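Local coordinates for bilirubin-inducible fluorescent protein UnaG (Anguilla japonica, PDB 4I3B), which binds unconjugated bilirubin with high affinity inside its beta-barrel and gives green fluorescence when the bilirubin-bound form is excited, at residues 6-11 with 38-43; 18-23 with 121-126; 73-78 with 88-93. One frame throughout, in Å; residues are numbered along the deposited sequence.

Overall arrangement
The three contacts stand around one barrel of the fatty-acid-binding type, their centres 18 to 20 Å apart and none touching another. All reach the same antiparallel sheet. Contact 1 pairs strands 7-15 and 40-46; contact 2 lays helix 17-23 on strand 118-125; contact 3 joins strands 75-77 and 86-93 at one end of the strand order. Along the chain, contacts 1 and 2 interlock, their segments alternating: helix 17-23 follows strand 7-15 and precedes strand 40-46. Contact 3 comes after contact 1 has closed and is nested inside the long loop closed by contact 2. Bilirubin touches contacts 1 and 2, which lie on opposite sides of the chain's centre, so the pigment spans the barrel interior.

Contact 1 of 3, residues 6-11 with 38-43; sequences VGTWKI and TPTLYI. With BLR (3-[5-[(Z)-(4-ethenyl-3-methyl-5-oxidanylidene-pyrrol-2-ylidene)methyl]-2-[[5-[(Z)-(3-ethenyl-4-methyl-5-oxidanylidene-pyrrol-2-ylidene)methyl]-3-(3-hydroxy-3-oxopropyl)-4-methyl-1H-pyrrol-2-yl]methyl]-4-methyl-1H-pyrrol-3-yl]propanoic acid), chain G.
The carbonyl oxygen of Trp-9 takes two donors from strand 40-43: the N-H of Leu-41 (Leu-41 N to Trp-9 O 2.9 Å) and, more weakly, the CA-H of Thr-40 (Thr-40 CA to Trp-9 O 3.3 Å). Leu-41 O is treated likewise, taking the N-H of Trp-9 and the CA-H of Thr-8. These paired bonds make Trp-9 and Leu-41 an antiparallel hydrogen-bonded pair, as are Gly-7 and Ile-43, where Gly-7 N lies 2.8 Å from Ile-43 O. Ile-11 N to Pro-39 O, longer at 3.1 Å, closes the register. Pro-39 can only accept, having no N-H to return, so this end of the pairing has one bond instead of two.

Gly-7 adopts backbone angles at which a CB would press on the carbonyl oxygen of Val-6. On the inner face, the indole of Trp-9 and the branch of Ile-43 meet at an angle. With its CG1 anti to the carbonyl carbon (chi1 -59°) and its chain then extended, Ile-43 carries CD1 to within 3.8 Å of Trp-9 CD1 and 3.7 Å of the bilirubin vinyl carbon CBB, so one methyl packs against indole and pigment alike. Leu-41 CD1 approaches the lactam oxygen OB of bilirubin at 3.4 Å, an apolar wall beside a polar atom. The indole N-H of Trp-9 is spent on Phe-5 O, and Arg-136 makes a cation-pi contact with the ring. On the other face Tyr-42 lies alongside Thr-8, its hydroxyl bonded to Glu-56.

Strand 7-15 continues the sheet into strand 128-135 and strand 40-46 into strand 50-56, Leu-119 of strand 118-125 packs on both Trp-9 and Ile-43, and the two helices, 17-23 and 28-36, make up most of the connection between the paired strands.

Contact 2 of 3, residues 18-23 with 121-126; sequences GEYLKA and VTLTMG. With BLR (3-[5-[(Z)-(4-ethenyl-3-methyl-5-oxidanylidene-pyrrol-2-ylidene)methyl]-2-[[5-[(Z)-(3-ethenyl-4-methyl-5-oxidanylidene-pyrrol-2-ylidene)methyl]-3-(3-hydroxy-3-oxopropyl)-4-methyl-1H-pyrrol-2-yl]methyl]-4-methyl-1H-pyrrol-3-yl]propanoic acid), chain G.
Helix 18-23 and strand 121-125 run in roughly the same direction, their axes 36° apart and 8.6 Å at closest approach. No hydrogen bond joins them: the helix satisfies itself through bonds such as Lys-22 N to Gly-18 O, and the union is made by side chains. The backbones come nearest at Ala-23 and Met-125, whose CA atoms are 6.5 Å apart, and the small methyl of Ala-23 suits this approach, its CB lying 3.9 Å from Met-125 CG.

Tyr-20 carries most of the contact. With CG anti to its backbone N (chi1 170°), the ring reaches from the helix to the strand and crosses Leu-123 at about a right angle. Leu-123 CB sits over one face, 3.8 Å from the ring centroid in a CH-pi contact, while its CD2 lies over the CE2 side of that face at 3.6 Å. Met-125 CB comes obliquely to Tyr-20 CE1 at 3.7 Å, and the backbone carbon of Thr-124 meets the ring edge in plane. Beyond the ring, the hydroxyl hydrogen-bonds to Thr-108 OG1, which also bonds Thr-124 O, tying the helix to strand 106-115. A leucine in place of Tyr-20 would probably leave Thr-108 without this hydroxyl partner and Leu-123 without a flat face to pack on.

On another side of the helix, Leu-21 CD1 touches the vinyl carbon CBC of bilirubin at 3.8 Å. Helix 17-23, with helix 28-36, forms the helix-turn-helix lid over the barrel mouth, as in fatty-acid-binding proteins.

Contact 3 of 3, residues 73-78 with 88-93; sequences EEFDEF and SVVNLV
Ser-88 spends both its backbone groups on Phe-75: Phe-75 N donates to Ser-88 O at 2.9 Å, in the carbonyl plane, and Ser-88 N returns a bond to Phe-75 O at 2.8 Å. Ser-88 O has a further, weaker partner in Glu-74 (Glu-74 CA to Ser-88 O 3.2 Å, a CA-H...O contact). The serine hydroxyl is satisfied too, donating to the anti lone pair of Glu-77 OE1 at 2.7 Å. That buried oxygen has two further partners, Tyr-99 OH and Gln-101 NE2, and such a gathering would tend to stabilise a negative charge on the carboxylate.

Beyond this pair the chains part. A water fills in, donating to Glu-73 O at 2.7 Å and accepting from Val-90 N at 2.9 Å, so both backbone groups are still matched. Outward-facing Asp-76 finds its mate in Lys-87 through a salt bridge.

Phe-75 places CG between its backbone N and carbonyl carbon (chi1 61°), which swings the ring back over its partner strand. Ser-88 CB then lies over one face, 3.8 Å from the centroid of the Phe-75 ring; the short serine leaves room for this, and Val-90 CG2 meets the rim.

The segments belong to the beta hairpin of strands 75-77 and 86-93. Strand 75-77 ends the strand order, facing strand 64-70 across the gap familiar in fatty-acid-binding barrels, where Glu-77 packs on Val-67.

Contact 1 of 3, residues 6-11 with 38-43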
# COMPACT_ATOMS: atom_id res chain seq x y z
N VAL A 6 -12.80 -2.36 -4.76
CA VAL A 6 -12.64 -2.19 -6.20
C VAL A 6 -12.87 -0.77 -6.69
O VAL A 6 -13.68 -0.02 -6.14
CB VAL A 6 -13.54 -3.23 -6.94
CG1 VAL A 6 -13.66 -2.98 -8.42
CG2 VAL A 6 -12.98 -4.63 -6.70
N GLY A 7 -12.10 -0.40 -7.70
CA GLY A 7 -12.29 0.86 -8.41
C GLY A 7 -11.18 1.86 -8.12
O GLY A 7 -10.08 1.50 -7.65
N THR A 8 -11.45 3.11 -8.42
CA THR A 8 -10.44 4.14 -8.33
C THR A 8 -10.48 4.86 -6.99
O THR A 8 -11.58 5.09 -6.44
CB THR A 8 -10.63 5.15 -9.45
OG1 THR A 8 -10.54 4.46 -10.69
CG2 THR A 8 -9.55 6.23 -9.40
N TRP A 9 -9.27 5.22 -6.49
CA TRP A 9 -9.08 5.92 -5.24
C TRP A 9 -8.00 6.99 -5.39
O TRP A 9 -7.01 6.80 -6.10
CB TRP A 9 -8.59 4.95 -4.18
CG TRP A 9 -9.54 3.89 -3.78
CD1 TRP A 9 -9.59 2.60 -4.26
CD2 TRP A 9 -10.58 4.01 -2.82
NE1 TRP A 9 -10.60 1.91 -3.62
CE2 TRP A 9 -11.22 2.76 -2.73
CE3 TRP A 9 -11.04 5.06 -2.01
CZ2 TRP A 9 -12.27 2.52 -1.85
CZ3 TRP A 9 -12.10 4.82 -1.14
CH2 TRP A 9 -12.69 3.55 -1.06
N LYS A 10 -8.18 8.13 -4.73
CA LYS A 10 -7.23 9.24 -4.78
C LYS A 10 -6.87 9.65 -3.36
O LYS A 10 -7.73 9.68 -2.48
CB LYS A 10 -7.86 10.47 -5.49
CG LYS A 10 -8.24 10.24 -6.96
CD LYS A 10 -8.86 11.50 -7.56
CE LYS A 10 -7.99 12.71 -7.34
NZ LYS A 10 -8.37 13.84 -8.23
N ILE A 11 -5.62 10.02 -3.12
CA ILE A 11 -5.23 10.29 -1.74
C ILE A 11 -5.97 11.50 -1.21
O ILE A 11 -6.24 12.45 -1.93
CB ILE A 11 -3.70 10.43 -1.54
CG1 ILE A 11 -3.31 10.14 -0.08
CG2 ILE A 11 -3.22 11.79 -1.93
CD1 ILE A 11 -1.80 9.96 0.13
N THR A 38 1.03 12.28 -4.11
CA THR A 38 -0.42 12.23 -4.08
C THR A 38 -0.87 11.09 -5.01
O THR A 38 -1.27 11.32 -6.14
CB THR A 38 -1.03 13.57 -4.48
OG1 THR A 38 -0.47 13.97 -5.73
CG2 THR A 38 -0.71 14.65 -3.41
N PRO A 39 -0.79 9.85 -4.52
CA PRO A 39 -1.08 8.68 -5.36
C PRO A 39 -2.54 8.50 -5.77
O PRO A 39 -3.46 8.96 -5.10
CB PRO A 39 -0.64 7.52 -4.48
CG PRO A 39 -0.79 8.06 -3.05
CD PRO A 39 -0.27 9.46 -3.20
N THR A 40 -2.72 7.81 -6.90
CA THR A 40 -4.01 7.33 -7.37
C THR A 40 -3.87 5.81 -7.46
O THR A 40 -2.83 5.30 -7.92
CB THR A 40 -4.34 7.89 -8.76
OG1 THR A 40 -4.25 9.32 -8.71
CG2 THR A 40 -5.73 7.51 -9.18
N LEU A 41 -4.92 5.10 -7.05
CA LEU A 41 -4.98 3.64 -7.14
C LEU A 41 -6.11 3.22 -8.03
O LEU A 41 -7.19 3.82 -7.99
CB LEU A 41 -5.26 3.04 -5.77
CG LEU A 41 -4.49 3.58 -4.58
CD1 LEU A 41 -5.00 2.97 -3.30
CD2 LEU A 41 -3.01 3.39 -4.72
N TYR A 42 -5.90 2.13 -8.78
CA TYR A 42 -6.94 1.51 -9.59
C TYR A 42 -6.94 0.07 -9.18
O TYR A 42 -5.99 -0.67 -9.49
CB TYR A 42 -6.63 1.64 -11.09
CG TYR A 42 -6.35 3.05 -11.53
CD1 TYR A 42 -7.37 3.85 -12.01
CD2 TYR A 42 -5.07 3.58 -11.46
CE1 TYR A 42 -7.14 5.16 -12.43
CE2 TYR A 42 -4.82 4.89 -11.84
CZ TYR A 42 -5.85 5.68 -12.33
OH TYR A 42 -5.57 6.97 -12.72
N ILE A 43 -7.98 -0.32 -8.47
CA ILE A 43 -8.08 -1.65 -7.90
C ILE A 43 -9.08 -2.49 -8.68
O ILE A 43 -10.19 -2.06 -8.94
CB ILE A 43 -8.50 -1.54 -6.44
CG1 ILE A 43 -7.47 -0.69 -5.71
CG2 ILE A 43 -8.63 -2.92 -5.80
CD1 ILE A 43 -7.66 -0.62 -4.19
CHA BLR G . 1.07 3.19 -2.68
NA BLR G . -0.24 1.02 -2.61
C1A BLR G . 0.83 1.73 -3.05
C2A BLR G . 1.67 0.89 -3.76
C3A BLR G . 1.08 -0.37 -3.72
C4A BLR G . -0.10 -0.26 -3.01
CMA BLR G . 1.61 -1.62 -4.35
CAA BLR G . 2.95 1.28 -4.44
CBA BLR G . 4.15 0.89 -3.68
CGA BLR G . 5.42 1.24 -4.36
O1A BLR G . 5.48 2.19 -5.19
O2A BLR G . 6.44 0.49 -4.09
CHB BLR G . -1.03 -1.38 -2.76
NB BLR G . -3.05 -0.15 -2.10
C1B BLR G . -2.35 -1.34 -2.37
C2B BLR G . -3.21 -2.43 -2.14
C3B BLR G . -4.37 -2.04 -1.78
C4B BLR G . -4.46 -0.53 -1.67
CMB BLR G . -2.76 -3.87 -2.33
OB BLR G . -5.31 0.24 -1.38
CAB BLR G . -5.56 -2.88 -1.47
CBB BLR G . -6.77 -2.38 -1.08
NC BLR G . 5.69 5.69 -3.16
C1C BLR G . 6.73 6.51 -3.94
C2C BLR G . 7.99 6.07 -3.28
C3C BLR G . 7.77 5.19 -2.36
C4C BLR G . 6.43 4.89 -2.21
CMC BLR G . 9.30 6.60 -3.76
OC BLR G . 6.49 7.31 -4.80
CAC BLR G . 8.80 4.50 -1.55
CBC BLR G . 9.92 5.12 -1.10
CHD BLR G . 5.84 4.01 -1.36
ND BLR G . 3.44 3.85 -2.23
C1D BLR G . 4.44 3.59 -1.36
C2D BLR G . 3.86 2.72 -0.31
C3D BLR G . 2.54 2.50 -0.60
C4D BLR G . 2.22 3.19 -1.87
CMD BLR G . 4.66 2.23 0.85
CAD BLR G . 1.60 1.64 0.20
CBD BLR G . 0.73 2.51 1.09
CGD BLR G . -0.44 3.02 0.34
O1D BLR G . -0.61 4.25 0.25
O2D BLR G . -1.29 2.25 -0.18

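Contact 2 of 3, residues 18-23 with 121-126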
# COMPACT_ATOMS: atom_id res chain seq x y z
N GLY A 18 6.79 9.65 5.45
CA GLY A 18 8.21 9.66 5.22
C GLY A 18 9.00 8.96 6.29
O GLY A 18 9.99 8.30 5.99
N GLU A 19 8.57 9.12 7.54
CA GLU A 19 9.23 8.44 8.66
C GLU A 19 9.09 6.91 8.54
O GLU A 19 10.05 6.16 8.77
CB GLU A 19 8.65 8.95 9.98
CG GLU A 19 9.00 10.40 10.27
CD GLU A 19 8.10 11.49 9.64
OE1 GLU A 19 7.24 11.23 8.76
OE2 GLU A 19 8.23 12.66 10.06
N TYR A 20 7.92 6.44 8.11
CA TYR A 20 7.70 5.03 7.84
C TYR A 20 8.64 4.57 6.73
O TYR A 20 9.28 3.51 6.82
CB TYR A 20 6.23 4.76 7.48
CG TYR A 20 6.05 3.37 6.96
CD1 TYR A 20 5.91 2.30 7.82
CD2 TYR A 20 6.08 3.10 5.58
CE1 TYR A 20 5.78 1.02 7.33
CE2 TYR A 20 5.96 1.82 5.10
CZ TYR A 20 5.81 0.79 5.95
OH TYR A 20 5.70 -0.49 5.44
N LEU A 21 8.74 5.35 5.65
CA LEU A 21 9.59 4.96 4.54
C LEU A 21 11.07 4.87 4.96
O LEU A 21 11.79 3.96 4.55
CB LEU A 21 9.38 5.90 3.34
CG LEU A 21 7.99 5.85 2.70
CD1 LEU A 21 7.92 6.88 1.60
CD2 LEU A 21 7.72 4.47 2.11
N LYS A 22 11.51 5.81 5.80
CA LYS A 22 12.86 5.74 6.36
C LYS A 22 13.06 4.47 7.21
O LYS A 22 14.12 3.85 7.18
CB LYS A 22 13.18 6.98 7.21
CG LYS A 22 14.47 6.86 8.02
CD LYS A 22 14.90 8.21 8.62
CE LYS A 22 16.14 8.05 9.50
NZ LYS A 22 17.04 9.24 9.42
N ALA A 23 12.03 4.09 7.97
CA ALA A 23 12.11 2.93 8.84
C ALA A 23 12.22 1.62 8.05
O ALA A 23 12.88 0.69 8.53
CB ALA A 23 10.92 2.90 9.77
N VAL A 121 -5.32 3.20 5.27
CA VAL A 121 -4.20 2.27 5.43
C VAL A 121 -3.38 2.68 6.65
O VAL A 121 -2.95 3.83 6.75
CB VAL A 121 -3.35 2.15 4.14
CG1 VAL A 121 -2.78 3.47 3.64
CG2 VAL A 121 -2.24 1.15 4.33
N THR A 122 -3.12 1.72 7.53
CA THR A 122 -2.24 1.90 8.66
C THR A 122 -0.99 1.05 8.40
O THR A 122 -1.10 -0.16 8.13
CB THR A 122 -2.91 1.45 9.97
OG1 THR A 122 -4.11 2.19 10.18
CG2 THR A 122 -2.02 1.69 11.16
N LEU A 123 0.17 1.70 8.47
CA LEU A 123 1.45 1.12 8.13
C LEU A 123 2.29 1.01 9.36
O LEU A 123 2.49 2.00 10.08
CB LEU A 123 2.19 1.99 7.11
CG LEU A 123 1.46 2.40 5.83
CD1 LEU A 123 0.47 3.59 5.98
CD2 LEU A 123 2.48 2.74 4.76
N THR A 124 2.83 -0.17 9.62
CA THR A 124 3.63 -0.40 10.81
C THR A 124 4.97 -1.03 10.48
O THR A 124 5.02 -2.07 9.82
CB THR A 124 2.88 -1.30 11.80
OG1 THR A 124 1.61 -0.73 12.12
CG2 THR A 124 3.68 -1.47 13.08
N MET A 125 6.05 -0.41 10.95
CA MET A 125 7.38 -0.99 10.88
C MET A 125 7.98 -0.84 12.26
O MET A 125 8.39 0.25 12.65
CB MET A 125 8.23 -0.28 9.83
CG MET A 125 9.66 -0.74 9.83
SD MET A 125 9.78 -2.52 9.51
CE MET A 125 11.56 -2.73 9.60
N GLY A 126 8.02 -1.94 13.02
CA GLY A 126 8.43 -1.85 14.42
C GLY A 126 7.57 -0.86 15.18
O GLY A 126 6.36 -1.00 15.23
CHA BLR G . 1.07 3.19 -2.68
NA BLR G . -0.24 1.02 -2.61
C1A BLR G . 0.83 1.73 -3.05
C2A BLR G . 1.67 0.89 -3.76
C3A BLR G . 1.08 -0.37 -3.72
C4A BLR G . -0.10 -0.26 -3.01
CMA BLR G . 1.61 -1.62 -4.35
CAA BLR G . 2.95 1.28 -4.44
CBA BLR G . 4.15 0.89 -3.68
CGA BLR G . 5.42 1.24 -4.36
O1A BLR G . 5.48 2.19 -5.19
O2A BLR G . 6.44 0.49 -4.09
CHB BLR G . -1.03 -1.38 -2.76
NB BLR G . -3.05 -0.15 -2.10
C1B BLR G . -2.35 -1.34 -2.37
C2B BLR G . -3.21 -2.43 -2.14
C3B BLR G . -4.37 -2.04 -1.78
C4B BLR G . -4.46 -0.53 -1.67
CMB BLR G . -2.76 -3.87 -2.33
OB BLR G . -5.31 0.24 -1.38
CAB BLR G . -5.56 -2.88 -1.47
CBB BLR G . -6.77 -2.38 -1.08
NC BLR G . 5.69 5.69 -3.16
C1C BLR G . 6.73 6.51 -3.94
C2C BLR G . 7.99 6.07 -3.28
C3C BLR G . 7.77 5.19 -2.36
C4C BLR G . 6.43 4.89 -2.21
CMC BLR G . 9.30 6.60 -3.76
OC BLR G . 6.49 7.31 -4.80
CAC BLR G . 8.80 4.50 -1.55
CBC BLR G . 9.92 5.12 -1.10
CHD BLR G . 5.84 4.01 -1.36
ND BLR G . 3.44 3.85 -2.23
C1D BLR G . 4.44 3.59 -1.36
C2D BLR G . 3.86 2.72 -0.31
C3D BLR G . 2.54 2.50 -0.60
C4D BLR G . 2.22 3.19 -1.87
CMD BLR G . 4.66 2.23 0.85
CAD BLR G . 1.60 1.64 0.20
CBD BLR G . 0.73 2.51 1.09
CGD BLR G . -0.44 3.02 0.34
O1D BLR G . -0.61 4.25 0.25
O2D BLR G . -1.29 2.25 -0.18

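Contact 3 of 3, residues 73-78 with 88-93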
# COMPACT_ATOMS: atom_id res chain seq x y z
N GLU A 73 -1.49 -16.30 -1.04
CA GLU A 73 -0.38 -16.81 -1.83
C GLU A 73 0.77 -15.81 -1.83
O GLU A 73 0.63 -14.68 -2.29
CB GLU A 73 -0.82 -17.11 -3.27
CG GLU A 73 0.30 -17.66 -4.18
CD GLU A 73 -0.10 -17.75 -5.65
OE1 GLU A 73 -0.17 -18.89 -6.17
OE2 GLU A 73 -0.31 -16.69 -6.29
N GLU A 74 1.92 -16.22 -1.32
CA GLU A 74 3.09 -15.37 -1.30
C GLU A 74 3.55 -15.03 -2.72
O GLU A 74 3.49 -15.86 -3.64
CB GLU A 74 4.19 -16.08 -0.52
CG GLU A 74 5.44 -15.25 -0.33
CD GLU A 74 6.48 -15.98 0.51
OE1 GLU A 74 6.44 -15.86 1.75
OE2 GLU A 74 7.33 -16.69 -0.07
N PHE A 75 4.03 -13.81 -2.89
CA PHE A 75 4.53 -13.38 -4.19
C PHE A 75 5.73 -12.46 -4.04
O PHE A 75 5.95 -11.86 -2.99
CB PHE A 75 3.43 -12.70 -5.02
CG PHE A 75 2.84 -11.45 -4.40
CD1 PHE A 75 1.91 -11.53 -3.36
CD2 PHE A 75 3.22 -10.17 -4.86
CE1 PHE A 75 1.34 -10.39 -2.81
CE2 PHE A 75 2.67 -9.03 -4.29
CZ PHE A 75 1.73 -9.13 -3.26
N ASP A 76 6.55 -12.37 -5.10
CA ASP A 76 7.69 -11.48 -5.10
C ASP A 76 7.24 -10.05 -5.38
O ASP A 76 6.42 -9.84 -6.26
CB ASP A 76 8.69 -11.87 -6.20
CG ASP A 76 9.40 -13.19 -5.94
OD1 ASP A 76 9.60 -13.54 -4.78
OD2 ASP A 76 9.79 -13.88 -6.90
N GLU A 77 7.80 -9.08 -4.66
CA GLU A 77 7.53 -7.68 -4.93
C GLU A 77 8.84 -6.92 -5.06
O GLU A 77 9.84 -7.25 -4.42
CB GLU A 77 6.68 -7.09 -3.79
CG GLU A 77 6.11 -5.68 -4.08
CD GLU A 77 5.21 -5.16 -2.97
OE1 GLU A 77 4.82 -5.94 -2.06
OE2 GLU A 77 4.89 -3.94 -2.99
N PHE A 78 8.82 -5.88 -5.87
CA PHE A 78 9.98 -5.04 -6.17
C PHE A 78 9.56 -3.60 -5.94
O PHE A 78 9.33 -2.85 -6.87
CB PHE A 78 10.45 -5.31 -7.61
CG PHE A 78 10.69 -6.77 -7.85
CD1 PHE A 78 11.88 -7.35 -7.43
CD2 PHE A 78 9.71 -7.58 -8.39
CE1 PHE A 78 12.10 -8.70 -7.60
CE2 PHE A 78 9.91 -8.92 -8.55
CZ PHE A 78 11.10 -9.49 -8.17
N SER A 88 5.84 -10.97 -0.29
CA SER A 88 4.60 -10.34 0.18
C SER A 88 3.44 -11.34 0.22
O SER A 88 3.41 -12.29 -0.56
CB SER A 88 4.24 -9.20 -0.76
OG SER A 88 5.29 -8.26 -0.70
N VAL A 89 2.48 -11.10 1.10
CA VAL A 89 1.30 -11.93 1.14
C VAL A 89 0.15 -11.09 1.66
O VAL A 89 0.34 -10.22 2.53
CB VAL A 89 1.50 -13.22 1.98
CG1 VAL A 89 1.67 -12.89 3.47
CG2 VAL A 89 0.38 -14.22 1.72
N VAL A 90 -1.04 -11.34 1.12
CA VAL A 90 -2.21 -10.58 1.49
C VAL A 90 -3.31 -11.53 1.95
O VAL A 90 -3.54 -12.55 1.31
CB VAL A 90 -2.72 -9.75 0.30
CG1 VAL A 90 -3.78 -8.74 0.78
CG2 VAL A 90 -1.53 -9.01 -0.38
N ASN A 91 -3.99 -11.19 3.04
CA ASN A 91 -5.09 -12.01 3.55
C ASN A 91 -6.14 -11.11 4.17
O ASN A 91 -5.85 -9.99 4.62
CB ASN A 91 -4.63 -12.92 4.68
CG ASN A 91 -3.64 -13.95 4.26
OD1 ASN A 91 -4.01 -15.01 3.79
ND2 ASN A 91 -2.36 -13.66 4.47
N LEU A 92 -7.36 -11.61 4.26
CA LEU A 92 -8.41 -10.95 5.01
C LEU A 92 -8.38 -11.32 6.51
O LEU A 92 -8.10 -12.47 6.86
CB LEU A 92 -9.76 -11.34 4.42
CG LEU A 92 -10.01 -10.81 3.01
CD1 LEU A 92 -11.03 -11.64 2.26
CD2 LEU A 92 -10.47 -9.39 3.13
N VAL A 93 -8.70 -10.35 7.36
CA VAL A 93 -8.97 -10.56 8.78
C VAL A 93 -10.29 -9.81 9.01
O VAL A 93 -10.30 -8.57 9.04
CB VAL A 93 -7.90 -9.94 9.72
CG1 VAL A 93 -8.17 -10.30 11.20
CG2 VAL A 93 -6.52 -10.39 9.35
O HOH W 1 -1.11 -12.77 -1.41